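Local coordinates for protein endo-alpha-(1->5)-L-arabinanase (Bacillus licheniformis, PDB 6B7K) that probably hydrolyses internal alpha-1,5-arabinofuranosidic linkages of arabinans, as a calcium-binding glycoside hydrolase of family 43, at residues I222-S227 / Q296-Y301. Numbering follows the deposited sequence.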
loop_
_atom_site.group_PDB
_atom_site.type_symbol
_atom_site.label_atom_id
_atom_site.label_comp_id
_atom_site.label_asym_id
_atom_site.label_seq_id
_atom_site.Cartn_x
_atom_site.Cartn_y
_atom_site.Cartn_z
ATOM N N ILE A 222 -11.917 -4.166 0.921
ATOM C CA ILE A 222 -11.358 -3.038 0.185
ATOM C C ILE A 222 -12.465 -2.009 0.010
ATOM O O ILE A 222 -13.508 -2.309 -0.585
ATOM C CB ILE A 222 -10.789 -3.464 -1.178
ATOM C CG1 ILE A 222 -9.596 -4.404 -0.988
ATOM C CG2 ILE A 222 -10.391 -2.244 -1.994
ATOM C CD1 ILE A 222 -9.047 -4.953 -2.282
ATOM N N ALA A 223 -12.240 -0.804 0.531
ATOM C CA ALA A 223 -13.220 0.272 0.483
ATOM C C ALA A 223 -12.569 1.531 -0.070
ATOM O O ALA A 223 -11.366 1.749 0.096
ATOM C CB ALA A 223 -13.811 0.555 1.868
ATOM N N TYR A 224 -13.379 2.367 -0.715
ATOM C CA TYR A 224 -12.882 3.541 -1.417
ATOM C C TYR A 224 -13.735 4.760 -1.095
ATOM O O TYR A 224 -14.851 4.650 -0.581
ATOM C CB TYR A 224 -12.846 3.310 -2.938
ATOM C CG TYR A 224 -14.156 2.835 -3.524
ATOM C CD1 TYR A 224 -14.492 1.489 -3.520
ATOM C CD2 TYR A 224 -15.053 3.731 -4.088
ATOM C CE1 TYR A 224 -15.686 1.047 -4.053
ATOM C CE2 TYR A 224 -16.251 3.297 -4.629
ATOM C CZ TYR A 224 -16.561 1.953 -4.606
ATOM O OH TYR A 224 -17.749 1.511 -5.138
ATOM N N GLY A 225 -13.186 5.933 -1.409
ATOM C CA GLY A 225 -13.886 7.188 -1.210
ATOM C C GLY A 225 -13.304 8.262 -2.098
ATOM O O GLY A 225 -12.180 8.141 -2.595
ATOM N N ARG A 226 -14.080 9.327 -2.293
ATOM C CA ARG A 226 -13.700 10.411 -3.187
ATOM C C ARG A 226 -13.663 11.736 -2.441
ATOM O O ARG A 226 -14.354 11.922 -1.435
ATOM C CB ARG A 226 -14.670 10.541 -4.369
ATOM C CG ARG A 226 -15.993 11.189 -3.991
ATOM C CD ARG A 226 -16.730 11.744 -5.194
ATOM N NE ARG A 226 -16.893 10.758 -6.257
ATOM C CZ ARG A 226 -17.710 10.915 -7.294
ATOM N NH1 ARG A 226 -18.442 12.015 -7.400
ATOM N NH2 ARG A 226 -17.801 9.969 -8.220
ATOM N N SER A 227 -12.860 12.662 -2.960
ATOM C CA SER A 227 -12.809 14.023 -2.448
ATOM C C SER A 227 -12.275 14.929 -3.545
ATOM O O SER A 227 -11.344 14.556 -4.265
ATOM C CB SER A 227 -11.927 14.131 -1.199
ATOM O OG SER A 227 -11.637 15.487 -0.899
ATOM N N GLN A 296 -20.543 7.483 -12.838
ATOM C CA GLN A 296 -20.261 8.552 -11.890
ATOM C C GLN A 296 -18.783 8.656 -11.548
ATOM O O GLN A 296 -18.422 9.409 -10.638
ATOM C CB GLN A 296 -21.075 8.363 -10.607
ATOM C CG GLN A 296 -22.559 8.646 -10.749
ATOM C CD GLN A 296 -23.287 7.565 -11.518
ATOM O OE1 GLN A 296 -22.875 6.404 -11.522
ATOM N NE2 GLN A 296 -24.369 7.942 -12.187
ATOM N N GLY A 297 -17.923 7.920 -12.245
ATOM C CA GLY A 297 -16.500 7.966 -11.981
ATOM C C GLY A 297 -16.031 7.140 -10.806
ATOM O O GLY A 297 -14.859 7.245 -10.429
ATOM N N TRP A 298 -16.901 6.321 -10.213
ATOM C CA TRP A 298 -16.494 5.495 -9.087
ATOM C C TRP A 298 -15.765 4.242 -9.571
ATOM O O TRP A 298 -16.070 3.711 -10.641
ATOM C CB TRP A 298 -17.706 5.091 -8.256
ATOM C CG TRP A 298 -18.377 6.242 -7.576
ATOM C CD1 TRP A 298 -19.454 6.944 -8.027
ATOM C CD2 TRP A 298 -18.015 6.827 -6.319
ATOM N NE1 TRP A 298 -19.788 7.929 -7.132
ATOM C CE2 TRP A 298 -18.920 7.877 -6.073
ATOM C CE3 TRP A 298 -17.016 6.562 -5.376
ATOM C CZ2 TRP A 298 -18.856 8.663 -4.922
ATOM C CZ3 TRP A 298 -16.954 7.345 -4.237
ATOM C CH2 TRP A 298 -17.868 8.380 -4.019
ATOM N N PRO A 299 -14.803 3.746 -8.794
ATOM C CA PRO A 299 -14.038 2.567 -9.227
ATOM C C PRO A 299 -14.877 1.301 -9.132
ATOM O O PRO A 299 -15.514 1.037 -8.111
ATOM C CB PRO A 299 -12.853 2.527 -8.251
ATOM C CG PRO A 299 -12.898 3.830 -7.495
ATOM C CD PRO A 299 -14.318 4.278 -7.512
ATOM N N THR A 300 -14.880 0.521 -10.214
ATOM C CA THR A 300 -15.524 -0.783 -10.245
ATOM C C THR A 300 -14.625 -1.757 -10.994
ATOM O O THR A 300 -13.694 -1.361 -11.700
ATOM C CB THR A 300 -16.909 -0.737 -10.913
ATOM O OG1 THR A 300 -16.768 -0.371 -12.291
ATOM C CG2 THR A 300 -17.829 0.260 -10.217
ATOM N N TYR A 301 -14.920 -3.044 -10.840
ATOM C CA TYR A 301 -14.169 -4.093 -11.521
ATOM C C TYR A 301 -14.657 -4.287 -12.954
ATOM O O TYR A 301 -15.841 -4.120 -13.245
ATOM C CB TYR A 301 -14.274 -5.411 -10.752
ATOM C CG TYR A 301 -13.329 -5.523 -9.576
ATOM C CD1 TYR A 301 -12.035 -5.028 -9.651
ATOM C CD2 TYR A 301 -13.731 -6.131 -8.391
ATOM C CE1 TYR A 301 -11.167 -5.135 -8.582
ATOM C CE2 TYR A 301 -12.869 -6.239 -7.318
ATOM C CZ TYR A 301 -11.589 -5.738 -7.419
ATOM O OH TYR A 301 -10.729 -5.845 -6.351
#
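Arg226 lays its guanidinium flat over one face of the Trp298 indole, the two planes only 14° apart and their centres 3.9 Å from each other. The overlap is off-centre: Arg226 CZ stands 3.9 Å from the centroid of the six-membered ring of Trp298, a displaced cation-pi contact, while NH2 lies above the pyrrole side. With chi1 at 76°, CG sits between the backbone N and the carbonyl carbon, which brings Arg226 CG to 3.4 Å from Trp298 CH2; the bend at chi3 then folds NE and the guanidinium over the indole. Stacking occupies a face of the guanidinium but not its N-H bonds, a division of labour well illustrated here: Arg226 NH2 donates, close to the guanidinium plane, to Gln296 O at 2.6 Å, although the bond is bent, with an angle of 132° at the hydrogen. Arg226 has a second aromatic partner in Tyr202, again a cation-pi contact. In the five-bladed beta-propeller of family 43, this cluster joins neighbouring blades, since strand 221-227 belongs to the four-stranded sheet that begins at 191-199, and strand 299-300 is one of the two edge strands of the last sheet. No backbone ladder links the two segments; the contact is made by side chains, with one bond to a main-chain carbonyl. Tyr224 meets the indole rim to rim, its CE2 lying 3.4 Å from Trp298 CE3. Beside it, Pro299 brings CD to 3.5 Å from Tyr224 CD2, and both residues also pack on Phe206. Asp294 OD1 accepts hydrogen bonds from the backbone N of both Gln296 and Trp298, which probably helps to hold the turn carrying the carbonyl and the indole.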